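Local coordinates for protein L-methionine gamma-lyase (PDB 7BQW) that belongs to the Cys/Met metabolism family of pyridoxal-phosphate-dependent enzymes and is built here as an assembly of four chains, at residues L161-L166 and Y298-K303; K286-G291 and M311-L316. All blocks are in the same frame, centred on the assembly; numbering follows the deposited sequence.

Contact 1: residues L161-L166 and Y298-K303; sequences LKIVDL and YEIAKK
Asp165 and Lys303 supply the charged part of this contact, in which a loop leading from the seven-stranded sheet meets a short helix of the five-stranded-sheet region. Lys303 NZ donates to Asp165 OD2 at 2.8 Å, arriving nearly in line with the carboxylate C-O bond, and the two side chains cross at about a right angle. The lysine chain starts between its own backbone N and carbonyl carbon (chi1 38°) and bends again at chi3, which brings the ammonium to the Asp165 carboxylate. The other carboxylate oxygen, OD1, accepts the backbone N-H of Ala168, so Asp165 is also the N-cap of helix 166-171.

Apolar packing fills the part of the contact nearer Ala301. Ile163 and Ile300 slide past each other in opposite directions and touch through their CG2 methyls, 3.6 Å apart. Ile163 CG1 rests on Ala301 CB at 3.8 Å, where the CA atoms of the two residues are 6.2 Å apart. Ile300 also serves the polar side: its CG2 lies 3.7 Å from Asp165 CB, and its CD1 flanks OD2.

Just beyond the segment, the Gln304 side chain donates to Val164 O and accepts from Leu166 N, gripping the loop backbone before and after Asp165.

With one oxygen facing an ammonium and the other a helix start, the buried carboxylate of Asp165 probably stays ionised. The two bonds should fix its rotation; the one from Lys303 ties helix 298-304 to the loop, while the other belongs to the start of helix 166-171.

Contact 2: residues K286-G291 and M311-L316; sequences KVYYPG and MISFEL
Val287 and Phe314 face each other as a non-hydrogen-bonded pair where two antiparallel strands meet, and Tyr288 and Ser313 form the hydrogen-bonded pair beside them. Strand 284-288 is outermost in the five-stranded mixed sheet within this chain, and 311-316 is its neighbour; the N-to-C directions of 286-288 and 311-316 are 157° apart.

On the Val287 face, the valine is forked over its partner strand: CG2 rests on Phe314 CB at 3.8 Å, while CG1 reaches back to Ile312 CG2 at 4.2 Å. Both contacts are oblique crossings. Phe314 meets Val287 through CB alone, because its ring, with CG between the backbone N and carbonyl carbon (chi1 62°), swings off to Leu278 of helix 260-279 and Val372 of the next strand. The same helix lies against Val287, Tyr289 and Ile312.

On the Tyr288 face, the tyrosine stretches along the opposite strand, presenting a ring edge to Ser313 C and Phe314 N. Its CE1 comes 3.6 Å from Glu315 CG, and ring and carboxylate planes are turned 62° apart. The OH to Glu315 OE2 bond is weak, and the position of that oxygen is doubtful. Ser313 meets Tyr288 CB to CB, 3.9 Å apart; its OG is hydrogen-bonded to Pro159 O and Val372 O.

Backbone bonds join Glu315 N to Lys286 O, and Tyr288 and Ser313 in both directions.

Where the first strand ends, Tyr289 is pinned at its far end by OH bonding to Gly309 O, and its ring edge, at CD1, lies in plane with Met311 O, 3.5 Å away.

The two contacts share one stretch of fold: helix 298-304 of contact 1 lies in the chain between the strands paired in contact 2, and their centres are about 15 Å apart. They also meet directly. Leu161, which precedes the residues of the loop that touch the helix, sets its methyls against the strand pair, with CD1 3.3 Å from Tyr288 O and CD2 3.4 Å from Met311 O. On the helix side, Tyr298 CE1 lies 3.5 Å from Gly291 O. The loop 161-166 is thus braced against both the helix and the strand pair, joining the seven-stranded-sheet region to the five-stranded one. No other chain of the assembly touches these segments.

Contact 1: residues L161-L166 and Y298-K303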
ATOM      1  N   LEU A 161       1.618  35.890   0.753  1.00 50.52           N
ATOM      2  CA  LEU A 161       2.380  35.554  -0.444  1.00 48.86           C
ATOM      3  C   LEU A 161       3.444  36.607  -0.748  1.00 53.76           C
ATOM      4  O   LEU A 161       3.547  37.132  -1.861  1.00 53.75           O
ATOM      5  CB  LEU A 161       1.454  35.333  -1.633  1.00 61.21           C
ATOM      6  CG  LEU A 161       0.467  34.220  -1.308  1.00 53.31           C
ATOM      7  CD1 LEU A 161      -0.917  34.798  -1.211  1.00 50.00           C
ATOM      8  CD2 LEU A 161       0.538  33.134  -2.346  1.00 52.66           C
ATOM      9  N   LYS A 162       4.250  36.913   0.266  1.00 52.35           N
ATOM     10  CA  LYS A 162       5.436  37.720   0.046  1.00 49.65           C
ATOM     11  C   LYS A 162       6.298  37.109  -1.056  1.00 49.75           C
ATOM     12  O   LYS A 162       6.625  35.914  -1.029  1.00 44.95           O
ATOM     13  CB  LYS A 162       6.239  37.846   1.344  1.00 60.16           C
ATOM     14  CG  LYS A 162       7.487  38.730   1.248  1.00 56.92           C
ATOM     15  CD  LYS A 162       7.912  39.192   2.641  1.00 60.72           C
ATOM     16  CE  LYS A 162       9.418  39.109   2.828  1.00 55.75           C
ATOM     17  NZ  LYS A 162       9.788  39.369   4.247  1.00 60.67           N
ATOM     18  N   ILE A 163       6.613  37.927  -2.046  1.00 49.20           N
ATOM     19  CA  ILE A 163       7.561  37.607  -3.099  1.00 46.60           C
ATOM     20  C   ILE A 163       8.899  38.193  -2.688  1.00 49.54           C
ATOM     21  O   ILE A 163       8.971  39.140  -1.897  1.00 50.63           O
ATOM     22  CB  ILE A 163       7.089  38.139  -4.471  1.00 48.01           C
ATOM     23  CG1 ILE A 163       5.729  37.534  -4.818  1.00 52.35           C
ATOM     24  CG2 ILE A 163       8.090  37.804  -5.584  1.00 48.40           C
ATOM     25  CD1 ILE A 163       5.779  36.025  -5.027  1.00 55.54           C
ATOM     26  N   VAL A 164       9.967  37.612  -3.227  1.00 50.93           N
ATOM     27  CA  VAL A 164      11.343  37.900  -2.854  1.00 50.88           C
ATOM     28  C   VAL A 164      12.238  37.521  -4.033  1.00 56.32           C
ATOM     29  O   VAL A 164      12.154  36.406  -4.560  1.00 54.09           O
ATOM     30  CB  VAL A 164      11.702  37.150  -1.555  1.00 49.12           C
ATOM     31  CG1 VAL A 164      13.183  36.857  -1.455  1.00 48.63           C
ATOM     32  CG2 VAL A 164      11.224  37.933  -0.354  1.00 43.76           C
ATOM     33  N   ASP A 165      13.084  38.456  -4.462  1.00 54.85           N
ATOM     34  CA  ASP A 165      13.871  38.318  -5.688  1.00 52.80           C
ATOM     35  C   ASP A 165      15.012  37.343  -5.452  1.00 49.03           C
ATOM     36  O   ASP A 165      16.031  37.699  -4.861  1.00 53.25           O
ATOM     37  CB  ASP A 165      14.392  39.686  -6.128  1.00 46.79           C
ATOM     38  CG  ASP A 165      15.056  39.658  -7.501  1.00 44.86           C
ATOM     39  OD1 ASP A 165      15.846  38.729  -7.786  1.00 53.51           O
ATOM     40  OD2 ASP A 165      14.809  40.582  -8.300  1.00 50.26           O
ATOM     41  N   LEU A 166      14.870  36.119  -5.964  1.00 50.14           N
ATOM     42  CA  LEU A 166      15.831  35.065  -5.630  1.00 52.00           C
ATOM     43  C   LEU A 166      17.200  35.313  -6.228  1.00 46.42           C
ATOM     44  O   LEU A 166      18.203  34.899  -5.641  1.00 46.75           O
ATOM     45  CB  LEU A 166      15.340  33.693  -6.101  1.00 47.43           C
ATOM     46  CG  LEU A 166      14.065  33.216  -5.432  1.00 46.16           C
ATOM     47  CD1 LEU A 166      13.626  31.907  -6.049  1.00 38.80           C
ATOM     48  CD2 LEU A 166      14.320  33.097  -3.944  1.00 44.24           C
ATOM     49  N   TYR A 298       5.015  42.303  -7.195  1.00 54.95           N
ATOM     50  CA  TYR A 298       4.407  41.926  -8.468  1.00 58.00           C
ATOM     51  C   TYR A 298       5.450  41.805  -9.576  1.00 58.28           C
ATOM     52  O   TYR A 298       5.565  40.761 -10.234  1.00 58.81           O
ATOM     53  CB  TYR A 298       3.337  42.945  -8.861  1.00 61.75           C
ATOM     54  CG  TYR A 298       2.926  42.808 -10.302  1.00 61.99           C
ATOM     55  CD1 TYR A 298       2.083  41.780 -10.707  1.00 60.86           C
ATOM     56  CD2 TYR A 298       3.404  43.686 -11.266  1.00 64.88           C
ATOM     57  CE1 TYR A 298       1.717  41.636 -12.036  1.00 66.02           C
ATOM     58  CE2 TYR A 298       3.044  43.555 -12.592  1.00 65.48           C
ATOM     59  CZ  TYR A 298       2.202  42.531 -12.977  1.00 70.60           C
ATOM     60  OH  TYR A 298       1.843  42.405 -14.301  1.00 72.06           O
ATOM     61  N   GLU A 299       6.217  42.878  -9.796  1.00 60.56           N
ATOM     62  CA  GLU A 299       7.180  42.901 -10.892  1.00 59.81           C
ATOM     63  C   GLU A 299       8.281  41.867 -10.685  1.00 58.56           C
ATOM     64  O   GLU A 299       8.719  41.222 -11.645  1.00 57.52           O
ATOM     65  CB  GLU A 299       7.768  44.310 -11.043  1.00 68.60           C
ATOM     66  CG  GLU A 299       8.168  44.677 -12.481  1.00 69.64           C
ATOM     67  CD  GLU A 299       6.968  44.842 -13.399  1.00 66.95           C
ATOM     68  OE1 GLU A 299       5.939  45.384 -12.931  1.00 64.00           O
ATOM     69  OE2 GLU A 299       7.049  44.419 -14.577  1.00 64.53           O
ATOM     70  N   ILE A 300       8.750  41.703  -9.442  1.00 59.03           N
ATOM     71  CA  ILE A 300       9.669  40.606  -9.139  1.00 57.61           C
ATOM     72  C   ILE A 300       9.008  39.274  -9.458  1.00 55.92           C
ATOM     73  O   ILE A 300       9.605  38.393 -10.091  1.00 51.78           O
ATOM     74  CB  ILE A 300      10.121  40.652  -7.669  1.00 53.24           C
ATOM     75  CG1 ILE A 300      10.973  41.895  -7.373  1.00 52.15           C
ATOM     76  CG2 ILE A 300      10.865  39.381  -7.337  1.00 48.70           C
ATOM     77  CD1 ILE A 300      12.035  42.181  -8.416  1.00 54.95           C
ATOM     78  N   ALA A 301       7.760  39.109  -9.021  1.00 54.72           N
ATOM     79  CA  ALA A 301       7.064  37.853  -9.263  1.00 56.65           C
ATOM     80  C   ALA A 301       6.935  37.577 -10.750  1.00 58.01           C
ATOM     81  O   ALA A 301       7.014  36.417 -11.171  1.00 49.81           O
ATOM     82  CB  ALA A 301       5.688  37.869  -8.598  1.00 56.68           C
ATOM     83  N   LYS A 302       6.792  38.632 -11.564  1.00 59.98           N
ATOM     84  CA  LYS A 302       6.618  38.423 -12.998  1.00 58.50           C
ATOM     85  C   LYS A 302       7.898  37.939 -13.679  1.00 51.68           C
ATOM     86  O   LYS A 302       7.824  37.190 -14.656  1.00 58.64           O
ATOM     87  CB  LYS A 302       6.106  39.701 -13.670  1.00 59.85           C
ATOM     88  CG  LYS A 302       6.018  39.595 -15.208  1.00 64.05           C
ATOM     89  CD  LYS A 302       4.606  39.835 -15.740  1.00 65.07           C
ATOM     90  CE  LYS A 302       4.262  41.319 -15.768  1.00 69.99           C
ATOM     91  NZ  LYS A 302       4.905  42.009 -16.917  1.00 64.25           N
ATOM     92  N   LYS A 303       9.075  38.318 -13.188  1.00 52.49           N
ATOM     93  CA  LYS A 303      10.283  37.950 -13.925  1.00 50.99           C
ATOM     94  C   LYS A 303      10.772  36.554 -13.584  1.00 53.40           C
ATOM     95  O   LYS A 303      11.432  35.924 -14.415  1.00 59.04           O
ATOM     96  CB  LYS A 303      11.411  38.975 -13.700  1.00 63.06           C
ATOM     97  CG  LYS A 303      11.532  39.565 -12.282  1.00 63.74           C
ATOM     98  CD  LYS A 303      12.505  40.751 -12.243  1.00 64.66           C
ATOM     99  CE  LYS A 303      13.768  40.415 -11.410  1.00 67.48           C
ATOM    100  NZ  LYS A 303      14.476  41.606 -10.834  1.00 58.00           N
TER

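Contact 2: residues K286-G291 and M311-L316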
ATOM      1  N   LYS A 286      -9.415  43.237   0.923  1.00 66.73           N
ATOM      2  CA  LYS A 286      -8.202  43.118   0.119  1.00 59.71           C
ATOM      3  C   LYS A 286      -7.955  41.672  -0.295  1.00 66.59           C
ATOM      4  O   LYS A 286      -8.488  40.725   0.295  1.00 66.56           O
ATOM      5  CB  LYS A 286      -6.965  43.647   0.860  1.00 61.72           C
ATOM      6  CG  LYS A 286      -5.803  43.972  -0.074  1.00 60.88           C
ATOM      7  CD  LYS A 286      -4.702  44.766   0.603  1.00 66.00           C
ATOM      8  CE  LYS A 286      -3.990  43.937   1.645  1.00 63.39           C
ATOM      9  NZ  LYS A 286      -2.637  44.477   1.914  1.00 62.66           N
ATOM     10  N   VAL A 287      -7.126  41.516  -1.329  1.00 59.78           N
ATOM     11  CA  VAL A 287      -6.710  40.214  -1.829  1.00 57.75           C
ATOM     12  C   VAL A 287      -5.191  40.210  -1.959  1.00 62.01           C
ATOM     13  O   VAL A 287      -4.615  41.112  -2.577  1.00 65.87           O
ATOM     14  CB  VAL A 287      -7.373  39.874  -3.181  1.00 62.58           C
ATOM     15  CG1 VAL A 287      -6.644  38.716  -3.852  1.00 62.25           C
ATOM     16  CG2 VAL A 287      -8.857  39.547  -2.992  1.00 53.14           C
ATOM     17  N   TYR A 288      -4.547  39.207  -1.362  1.00 60.92           N
ATOM     18  CA  TYR A 288      -3.112  38.978  -1.492  1.00 56.81           C
ATOM     19  C   TYR A 288      -2.883  37.906  -2.555  1.00 53.00           C
ATOM     20  O   TYR A 288      -3.315  36.759  -2.386  1.00 56.78           O
ATOM     21  CB  TYR A 288      -2.502  38.540  -0.158  1.00 58.67           C
ATOM     22  CG  TYR A 288      -2.853  39.412   1.026  1.00 62.73           C
ATOM     23  CD1 TYR A 288      -4.053  39.249   1.707  1.00 61.61           C
ATOM     24  CD2 TYR A 288      -1.973  40.391   1.474  1.00 69.61           C
ATOM     25  CE1 TYR A 288      -4.373  40.053   2.793  1.00 68.12           C
ATOM     26  CE2 TYR A 288      -2.276  41.193   2.572  1.00 70.24           C
ATOM     27  CZ  TYR A 288      -3.482  41.024   3.222  1.00 72.73           C
ATOM     28  OH  TYR A 288      -3.801  41.820   4.303  1.00 73.75           O
ATOM     29  N   TYR A 289      -2.202  38.271  -3.637  1.00 50.31           N
ATOM     30  CA  TYR A 289      -1.986  37.333  -4.732  1.00 50.61           C
ATOM     31  C   TYR A 289      -0.915  37.868  -5.674  1.00 56.83           C
ATOM     32  O   TYR A 289      -1.082  38.946  -6.253  1.00 57.96           O
ATOM     33  CB  TYR A 289      -3.285  37.082  -5.503  1.00 53.57           C
ATOM     34  CG  TYR A 289      -3.113  36.085  -6.623  1.00 56.14           C
ATOM     35  CD1 TYR A 289      -2.926  34.735  -6.349  1.00 50.15           C
ATOM     36  CD2 TYR A 289      -3.120  36.491  -7.948  1.00 52.38           C
ATOM     37  CE1 TYR A 289      -2.747  33.816  -7.355  1.00 47.66           C
ATOM     38  CE2 TYR A 289      -2.934  35.578  -8.971  1.00 57.34           C
ATOM     39  CZ  TYR A 289      -2.755  34.240  -8.670  1.00 58.93           C
ATOM     40  OH  TYR A 289      -2.577  33.333  -9.693  1.00 54.42           O
ATOM     41  N   PRO A 290       0.186  37.138  -5.878  1.00 57.01           N
ATOM     42  CA  PRO A 290       1.282  37.669  -6.705  1.00 57.21           C
ATOM     43  C   PRO A 290       0.876  38.064  -8.113  1.00 56.63           C
ATOM     44  O   PRO A 290       1.695  38.663  -8.819  1.00 60.89           O
ATOM     45  CB  PRO A 290       2.300  36.514  -6.724  1.00 54.58           C
ATOM     46  CG  PRO A 290       2.026  35.769  -5.467  1.00 51.77           C
ATOM     47  CD  PRO A 290       0.543  35.853  -5.252  1.00 52.68           C
ATOM     48  N   GLY A 291      -0.340  37.757  -8.550  1.00 57.98           N
ATOM     49  CA  GLY A 291      -0.741  38.081  -9.906  1.00 56.57           C
ATOM     50  C   GLY A 291      -1.340  39.464 -10.038  1.00 52.94           C
ATOM     51  O   GLY A 291      -1.289  40.061 -11.114  1.00 58.55           O
ATOM     52  N   MET A 311      -2.218  29.620  -4.769  1.00 51.92           N
ATOM     53  CA  MET A 311      -2.522  29.981  -3.391  1.00 47.86           C
ATOM     54  C   MET A 311      -3.020  31.417  -3.390  1.00 48.66           C
ATOM     55  O   MET A 311      -2.333  32.305  -3.904  1.00 51.50           O
ATOM     56  CB  MET A 311      -1.287  29.833  -2.504  1.00 46.32           C
ATOM     57  CG  MET A 311      -0.862  28.402  -2.280  1.00 46.89           C
ATOM     58  SD  MET A 311      -2.151  27.456  -1.438  1.00 55.22           S
ATOM     59  CE  MET A 311      -2.519  28.550  -0.051  1.00 44.03           C
ATOM     60  N   ILE A 312      -4.216  31.637  -2.844  1.00 47.39           N
ATOM     61  CA  ILE A 312      -4.823  32.961  -2.766  1.00 51.98           C
ATOM     62  C   ILE A 312      -5.097  33.270  -1.309  1.00 52.62           C
ATOM     63  O   ILE A 312      -5.631  32.425  -0.582  1.00 50.11           O
ATOM     64  CB  ILE A 312      -6.150  33.077  -3.554  1.00 54.25           C
ATOM     65  CG1 ILE A 312      -6.086  32.414  -4.931  1.00 53.47           C
ATOM     66  CG2 ILE A 312      -6.589  34.543  -3.668  1.00 52.17           C
ATOM     67  CD1 ILE A 312      -7.434  32.424  -5.638  1.00 52.09           C
ATOM     68  N   SER A 313      -4.790  34.498  -0.897  1.00 55.47           N
ATOM     69  CA  SER A 313      -5.147  34.981   0.429  1.00 56.58           C
ATOM     70  C   SER A 313      -5.968  36.257   0.302  1.00 59.06           C
ATOM     71  O   SER A 313      -5.819  37.014  -0.661  1.00 58.17           O
ATOM     72  CB  SER A 313      -3.900  35.238   1.275  1.00 61.31           C
ATOM     73  OG  SER A 313      -4.201  35.088   2.642  1.00 67.06           O
ATOM     74  N   PHE A 314      -6.838  36.504   1.278  1.00 56.07           N
ATOM     75  CA  PHE A 314      -7.669  37.691   1.173  1.00 60.43           C
ATOM     76  C   PHE A 314      -8.204  38.105   2.534  1.00 61.83           C
ATOM     77  O   PHE A 314      -8.438  37.271   3.412  1.00 59.35           O
ATOM     78  CB  PHE A 314      -8.822  37.467   0.194  1.00 60.18           C
ATOM     79  CG  PHE A 314      -9.761  36.381   0.595  1.00 59.10           C
ATOM     80  CD1 PHE A 314      -9.487  35.058   0.280  1.00 59.75           C
ATOM     81  CD2 PHE A 314     -10.944  36.679   1.253  1.00 59.86           C
ATOM     82  CE1 PHE A 314     -10.367  34.052   0.627  1.00 55.45           C
ATOM     83  CE2 PHE A 314     -11.835  35.664   1.602  1.00 62.12           C
ATOM     84  CZ  PHE A 314     -11.545  34.356   1.283  1.00 53.09           C
ATOM     85  N   GLU A 315      -8.408  39.413   2.681  1.00 63.27           N
ATOM     86  CA  GLU A 315      -8.961  40.002   3.893  1.00 64.53           C
ATOM     87  C   GLU A 315     -10.481  40.038   3.829  1.00 65.18           C
ATOM     88  O   GLU A 315     -11.068  40.334   2.782  1.00 65.70           O
ATOM     89  CB  GLU A 315      -8.426  41.422   4.082  1.00 68.35           C
ATOM     90  CG  GLU A 315      -7.066  41.502   4.732  1.00 71.86           C
ATOM     91  CD  GLU A 315      -7.117  41.235   6.228  1.00 77.43           C
ATOM     92  OE1 GLU A 315      -8.224  41.315   6.818  1.00 77.20           O
ATOM     93  OE2 GLU A 315      -6.044  40.949   6.814  1.00 74.24           O
ATOM     94  N   LEU A 316     -11.118  39.750   4.959  1.00 65.95           N
ATOM     95  CA  LEU A 316     -12.566  39.851   5.071  1.00 67.55           C
ATOM     96  C   LEU A 316     -12.938  41.181   5.708  1.00 73.31           C
ATOM     97  O   LEU A 316     -12.243  41.675   6.603  1.00 69.12           O
ATOM     98  CB  LEU A 316     -13.144  38.697   5.889  1.00 65.89           C
ATOM     99  CG  LEU A 316     -13.497  37.445   5.072  1.00 73.14           C
ATOM    100  CD1 LEU A 316     -14.053  36.343   5.956  1.00 64.09           C
ATOM    101  CD2 LEU A 316     -14.472  37.758   3.941  1.00 64.05           C
TER